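Local coordinates for putative periplasmic protein (Bacteroides vulgatus ATCC 8482, PDB 3DUE) that is of unknown function but belongs to a periplasmic superfamily of the PepSY clan for which an inhibitory role has been suggested, at residues T49-K53 with V65-S70; D41-D45 with E55-K59. All blocks are in the same frame, centred on the assembly; numbering follows the deposited sequence.

Interaction 1 of 2, residues T49-K53 with V65-S70; sequences TNGDK and VNCKYS. With CAC (cacodylate ion), chain B.
Where the 41-48/53-56 hairpin turns, at the end of strand 62-66, the carboxylate of D52 faces the type I beta turn C67-S70 and accepts from two of its residues. D52 OD1 takes the backbone N-H of Y69 on its syn lone pair, at 3.1 Å and 151°, while OD2 receives the S70 hydroxyl, OG to OD2 2.6 Å, also from the syn side and 15° out of the carboxylate plane. With chi1 of D52 at -74°, CG lies beside the backbone N and anti to the carbonyl carbon, and the carboxylate comes up against C67 CA. N50 binds the same residue from within its own segment: its OD1 accepts from D52 N, an Asx turn, and its ND2 makes a weak bond to D52 OD2.

Next along the chain, K53 and N66 form an antiparallel hydrogen-bonded pair. N66 N gives to K53 O at 2.8 Å, and K53 N returns a bond to N66 O at 2.9 Å. This is the last bridge between neighbouring strands 53-56 and 62-66 of the antiparallel sheet, beyond which the chains pass into loop and turn.

The Y69 ring runs alongside G51, whose O lies 3.2 Å from CE2 near the ring plane; K68 CG lies over one face, offset toward the rim. A cacodylate ion, probably from the crystallisation liquor, sits at the ring's hydroxyl end, its O1 receiving both Y69 OH and K68 NZ, the latter at 2.7 Å. K68 reaches it through bends at chi3 and chi4. The same ammonium group donates to a water that lies 2.8 Å from both G51 O and N66 O, where it can donate, bridging the loop and the strand end. N66 ND2 bonds to E64, while its OD1 takes weak bonds from K68 N and NZ.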
loop_
_atom_site.group_PDB
_atom_site.type_symbol
_atom_site.label_atom_id
_atom_site.label_comp_id
_atom_site.label_asym_id
_atom_site.label_seq_id
_atom_site.Cartn_x
_atom_site.Cartn_y
_atom_site.Cartn_z
ATOM N N THR A 49 4.443 -4.409 -13.745
ATOM C CA THR A 49 4.369 -5.580 -14.642
ATOM C C THR A 49 4.420 -6.949 -13.911
ATOM O O THR A 49 3.925 -7.925 -14.415
ATOM C CB THR A 49 5.404 -5.524 -15.755
ATOM O OG1 THR A 49 6.732 -5.562 -15.202
ATOM C CG2 THR A 49 5.195 -4.262 -16.600
ATOM N N ASN A 50 4.937 -6.976 -12.698
ATOM C CA ASN A 50 4.943 -8.188 -11.895
ATOM C C ASN A 50 3.643 -8.394 -11.105
ATOM O O ASN A 50 3.526 -9.405 -10.379
ATOM C CB ASN A 50 6.146 -8.227 -10.939
ATOM C CG ASN A 50 5.991 -7.305 -9.757
ATOM O OD1 ASN A 50 5.272 -6.309 -9.811
ATOM N ND2 ASN A 50 6.691 -7.634 -8.661
ATOM N N GLY A 51 2.688 -7.460 -11.237
ATOM C CA GLY A 51 1.380 -7.577 -10.586
ATOM C C GLY A 51 1.256 -6.806 -9.281
ATOM O O GLY A 51 0.144 -6.699 -8.742
ATOM N N ASP A 52 2.377 -6.309 -8.741
ATOM C CA ASP A 52 2.350 -5.539 -7.472
ATOM C C ASP A 52 1.683 -4.179 -7.713
ATOM O O ASP A 52 1.800 -3.627 -8.798
ATOM C CB ASP A 52 3.743 -5.436 -6.857
ATOM C CG ASP A 52 4.187 -6.742 -6.237
ATOM O OD1 ASP A 52 3.329 -7.661 -6.010
ATOM O OD2 ASP A 52 5.402 -6.827 -5.938
ATOM N N LYS A 53 0.902 -3.720 -6.734
ATOM C CA LYS A 53 0.033 -2.555 -6.900
ATOM C C LYS A 53 0.126 -1.574 -5.762
ATOM O O LYS A 53 0.211 -1.974 -4.598
ATOM C CB LYS A 53 -1.432 -3.039 -7.070
ATOM C CG LYS A 53 -2.517 -1.995 -6.789
ATOM C CD LYS A 53 -3.881 -2.485 -7.123
ATOM C CE LYS A 53 -4.990 -1.367 -6.970
ATOM N NZ LYS A 53 -4.974 -0.670 -5.690
ATOM N N VAL A 65 -0.208 -0.709 -0.353
ATOM C CA VAL A 65 1.019 -1.288 -0.902
ATOM C C VAL A 65 0.715 -2.789 -0.930
ATOM O O VAL A 65 0.795 -3.470 0.071
ATOM C CB VAL A 65 2.270 -0.949 -0.089
ATOM C CG1 VAL A 65 3.521 -1.600 -0.696
ATOM C CG2 VAL A 65 2.422 0.544 -0.012
ATOM N N ASN A 66 0.289 -3.263 -2.091
ATOM C CA ASN A 66 -0.148 -4.644 -2.271
ATOM C C ASN A 66 0.892 -5.408 -3.074
ATOM O O ASN A 66 0.886 -5.408 -4.345
ATOM C CB ASN A 66 -1.515 -4.606 -2.945
ATOM C CG ASN A 66 -2.150 -5.918 -3.092
ATOM O OD1 ASN A 66 -1.486 -6.987 -3.121
ATOM N ND2 ASN A 66 -3.471 -5.884 -3.229
ATOM N N CYS A 67 1.811 -6.034 -2.326
ATOM C CA CYS A 67 2.913 -6.801 -2.900
ATOM C C CYS A 67 2.682 -8.307 -2.802
ATOM O O CYS A 67 3.542 -9.052 -2.378
ATOM C CB CYS A 67 4.248 -6.356 -2.255
ATOM S SG CYS A 67 4.637 -4.684 -2.694
ATOM N N LYS A 68 1.480 -8.749 -3.187
ATOM C CA LYS A 68 1.117 -10.172 -3.070
ATOM C C LYS A 68 1.974 -11.094 -3.948
ATOM O O LYS A 68 1.969 -12.294 -3.751
ATOM C CB LYS A 68 -0.386 -10.377 -3.368
ATOM C CG LYS A 68 -0.737 -10.283 -4.849
ATOM C CD LYS A 68 -2.215 -10.661 -5.145
ATOM C CE LYS A 68 -3.193 -9.567 -4.863
ATOM N NZ LYS A 68 -3.006 -8.452 -5.798
ATOM N N TYR A 69 2.708 -10.523 -4.914
ATOM C CA TYR A 69 3.574 -11.298 -5.799
ATOM C C TYR A 69 5.022 -11.224 -5.365
ATOM O O TYR A 69 5.882 -11.789 -6.021
ATOM C CB TYR A 69 3.424 -10.838 -7.257
ATOM C CG TYR A 69 2.003 -10.893 -7.739
ATOM C CD1 TYR A 69 1.451 -12.072 -8.191
ATOM C CD2 TYR A 69 1.223 -9.756 -7.751
ATOM C CE1 TYR A 69 0.130 -12.121 -8.639
ATOM C CE2 TYR A 69 -0.079 -9.796 -8.182
ATOM C CZ TYR A 69 -0.627 -10.976 -8.629
ATOM O OH TYR A 69 -1.956 -11.032 -9.048
ATOM N N SER A 70 5.300 -10.496 -4.289
ATOM C CA SER A 70 6.671 -10.428 -3.737
ATOM C C SER A 70 6.505 -10.250 -2.200
ATOM O O SER A 70 6.065 -11.173 -1.539
ATOM C CB SER A 70 7.501 -9.346 -4.450
ATOM O OG SER A 70 6.993 -8.021 -4.300
HETATM AS AS CAC B . -3.574 -7.688 -9.600
HETATM O O1 CAC B . -3.265 -8.962 -8.435
HETATM O O2 CAC B . -3.193 -6.140 -8.863
HETATM C C1 CAC B . -2.452 -7.836 -11.219
HETATM C C2 CAC B . -5.482 -7.719 -10.010
HETATM O O HOH W 1 -0.801 -6.799 -6.120
#

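Interaction 2 of 2, residues D41-D45 with E55-K59; sequences DKSYD and EFDKK
K42 meets K58 where the hairpin strands part: K58 CB lies 3.4 Å from K42 O, against the backbone, while both lysine chains lead away. S43 CA makes a CA-H...O contact with F56 O; with chi1 of S43 at 61°, S43 OG sits between the backbone N and the carbonyl carbon and donates to a water that also donates to E55 OE2 at 2.7 Å and lies doubtfully close to D45 OD1.

Y44 and F56 are an antiparallel hydrogen-bonded pair, with Y44 N to F56 O at 2.9 Å and F56 N to Y44 O at 2.8 Å. The tyrosine ring presents its edge to the chain beyond F56, CD2 lying 3.4 Å from D57 O in the ring plane; a second water links Y44 OH to K58 O.

D45 and E55, a non-hydrogen-bonded pair, run side by side in the same direction, their carboxylate planes 51° apart. D45 OD2 comes within 3.8 Å of E55 OE2, an approach likely to be unfavourable if both are charged, which the salt bridge from K53 to D45 and a further water, donating to D45 OD2 and weakly to E55 OE2, would ease. E55 OE1 accepts from T63.

Strand 30-38 flanks this hairpin beyond 41-48, pairing with S43 and D45, and strand 62-66 flanks it beyond 53-56, where F56 packs on W62; Y44 also touches I8, L13 and P14.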
loop_
_atom_site.group_PDB
_atom_site.type_symbol
_atom_site.label_atom_id
_atom_site.label_comp_id
_atom_site.label_asym_id
_atom_site.label_seq_id
_atom_site.Cartn_x
_atom_site.Cartn_y
_atom_site.Cartn_z
ATOM N N ASP A 41 -12.805 13.263 -3.600
ATOM C CA ASP A 41 -11.506 12.700 -3.225
ATOM C C ASP A 41 -10.843 12.007 -4.403
ATOM O O ASP A 41 -11.437 11.150 -5.053
ATOM C CB ASP A 41 -11.643 11.740 -2.050
ATOM C CG ASP A 41 -11.932 12.460 -0.752
ATOM O OD1 ASP A 41 -11.296 13.508 -0.473
ATOM O OD2 ASP A 41 -12.815 11.999 -0.000
ATOM N N LYS A 42 -9.614 12.393 -4.716
ATOM C CA LYS A 42 -8.940 11.772 -5.830
ATOM C C LYS A 42 -7.981 10.800 -5.249
ATOM O O LYS A 42 -7.513 10.976 -4.101
ATOM C CB LYS A 42 -8.197 12.789 -6.688
ATOM C CG LYS A 42 -9.088 13.729 -7.474
ATOM C CD LYS A 42 -8.245 14.831 -8.108
ATOM C CE LYS A 42 -9.112 15.956 -8.626
ATOM N NZ LYS A 42 -8.370 17.230 -8.930
ATOM N N SER A 43 -7.748 9.731 -6.008
ATOM C CA SER A 43 -6.769 8.728 -5.670
ATOM C C SER A 43 -6.068 8.302 -6.963
ATOM O O SER A 43 -6.578 8.512 -8.064
ATOM C CB SER A 43 -7.364 7.550 -4.931
ATOM O OG SER A 43 -8.340 6.895 -5.707
ATOM N N TYR A 44 -4.892 7.713 -6.796
ATOM C CA TYR A 44 -4.061 7.291 -7.902
ATOM C C TYR A 44 -3.714 5.817 -7.697
ATOM O O TYR A 44 -3.518 5.416 -6.557
ATOM C CB TYR A 44 -2.783 8.139 -7.887
ATOM C CG TYR A 44 -3.061 9.599 -8.081
ATOM C CD1 TYR A 44 -3.161 10.132 -9.363
ATOM C CD2 TYR A 44 -3.231 10.453 -6.990
ATOM C CE1 TYR A 44 -3.435 11.436 -9.545
ATOM C CE2 TYR A 44 -3.485 11.787 -7.164
ATOM C CZ TYR A 44 -3.603 12.270 -8.454
ATOM O OH TYR A 44 -3.832 13.602 -8.688
ATOM N N ASP A 45 -3.712 5.034 -8.766
ATOM C CA ASP A 45 -3.368 3.599 -8.683
ATOM C C ASP A 45 -2.314 3.284 -9.710
ATOM O O ASP A 45 -2.354 3.839 -10.810
ATOM C CB ASP A 45 -4.580 2.706 -8.865
ATOM C CG ASP A 45 -5.653 2.955 -7.783
ATOM O OD1 ASP A 45 -6.464 3.863 -7.969
ATOM O OD2 ASP A 45 -5.681 2.222 -6.755
ATOM N N GLU A 55 -1.697 2.225 -4.346
ATOM C CA GLU A 55 -2.729 3.257 -4.372
ATOM C C GLU A 55 -2.218 4.407 -3.483
ATOM O O GLU A 55 -1.657 4.191 -2.403
ATOM C CB GLU A 55 -4.042 2.788 -3.776
ATOM C CG GLU A 55 -5.197 3.784 -3.885
ATOM C CD GLU A 55 -6.387 3.373 -3.052
ATOM O OE1 GLU A 55 -6.201 3.092 -1.817
ATOM O OE2 GLU A 55 -7.511 3.360 -3.629
ATOM N N PHE A 56 -2.499 5.625 -3.920
ATOM C CA PHE A 56 -2.092 6.842 -3.239
ATOM C C PHE A 56 -3.270 7.751 -3.103
ATOM O O PHE A 56 -4.173 7.696 -3.941
ATOM C CB PHE A 56 -1.067 7.601 -4.070
ATOM C CG PHE A 56 0.193 6.820 -4.397
ATOM C CD1 PHE A 56 1.241 6.809 -3.506
ATOM C CD2 PHE A 56 0.333 6.141 -5.623
ATOM C CE1 PHE A 56 2.391 6.156 -3.782
ATOM C CE2 PHE A 56 1.468 5.460 -5.909
ATOM C CZ PHE A 56 2.531 5.485 -4.994
ATOM N N ASP A 57 -3.250 8.607 -2.083
ATOM C CA ASP A 57 -4.326 9.558 -1.861
ATOM C C ASP A 57 -4.102 10.754 -2.765
ATOM O O ASP A 57 -3.175 10.739 -3.586
ATOM C CB ASP A 57 -4.476 9.930 -0.376
ATOM C CG ASP A 57 -3.302 10.749 0.185
ATOM O OD1 ASP A 57 -2.427 11.239 -0.550
ATOM O OD2 ASP A 57 -3.286 10.904 1.413
ATOM N N LYS A 58 -4.936 11.779 -2.614
ATOM C CA LYS A 58 -4.892 12.975 -3.481
ATOM C C LYS A 58 -3.577 13.769 -3.411
ATOM O O LYS A 58 -3.289 14.574 -4.314
ATOM C CB LYS A 58 -6.045 13.914 -3.150
ATOM C CG LYS A 58 -5.968 14.544 -1.777
ATOM C CD LYS A 58 -7.216 15.333 -1.452
ATOM C CE LYS A 58 -7.094 15.976 -0.068
ATOM N NZ LYS A 58 -8.221 16.934 0.246
ATOM N N LYS A 59 -2.817 13.545 -2.345
ATOM C CA LYS A 59 -1.529 14.187 -2.137
ATOM C C LYS A 59 -0.347 13.244 -2.430
ATOM O O LYS A 59 0.805 13.624 -2.219
ATOM C CB LYS A 59 -1.452 14.737 -0.715
ATOM C CG LYS A 59 -2.538 15.789 -0.439
ATOM C CD LYS A 59 -2.297 16.427 0.868
ATOM C CE LYS A 59 -3.526 16.974 1.472
ATOM N NZ LYS A 59 -3.196 17.423 2.834
HETATM O O HOH W 2 -7.883 4.339 -6.087
HETATM O O HOH W 3 -4.641 15.069 -6.453
HETATM O O HOH W 4 -6.980 0.487 -4.943
#

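Interactions 1 and 2 lie at successive places along one antiparallel sheet, their centres about 18 Å apart. Strand 53-56 is common ground: its K53 end pairs with N66 in interaction 1, and its E55 and F56 pair with D45 and Y44 in interaction 2. The direct contact between them is a salt bridge, K53 NZ to D45 OD2 at 3.2 Å, which would offset some of the negative charge of D45 and E55; K53 also has a weak, long ion pair with E64. The segments alternate along the chain: 49-53 lies between the two of interaction 2, and 55-59 between the two of interaction 1. The cacodylate touches interaction 1 alone of the two and marks no known site.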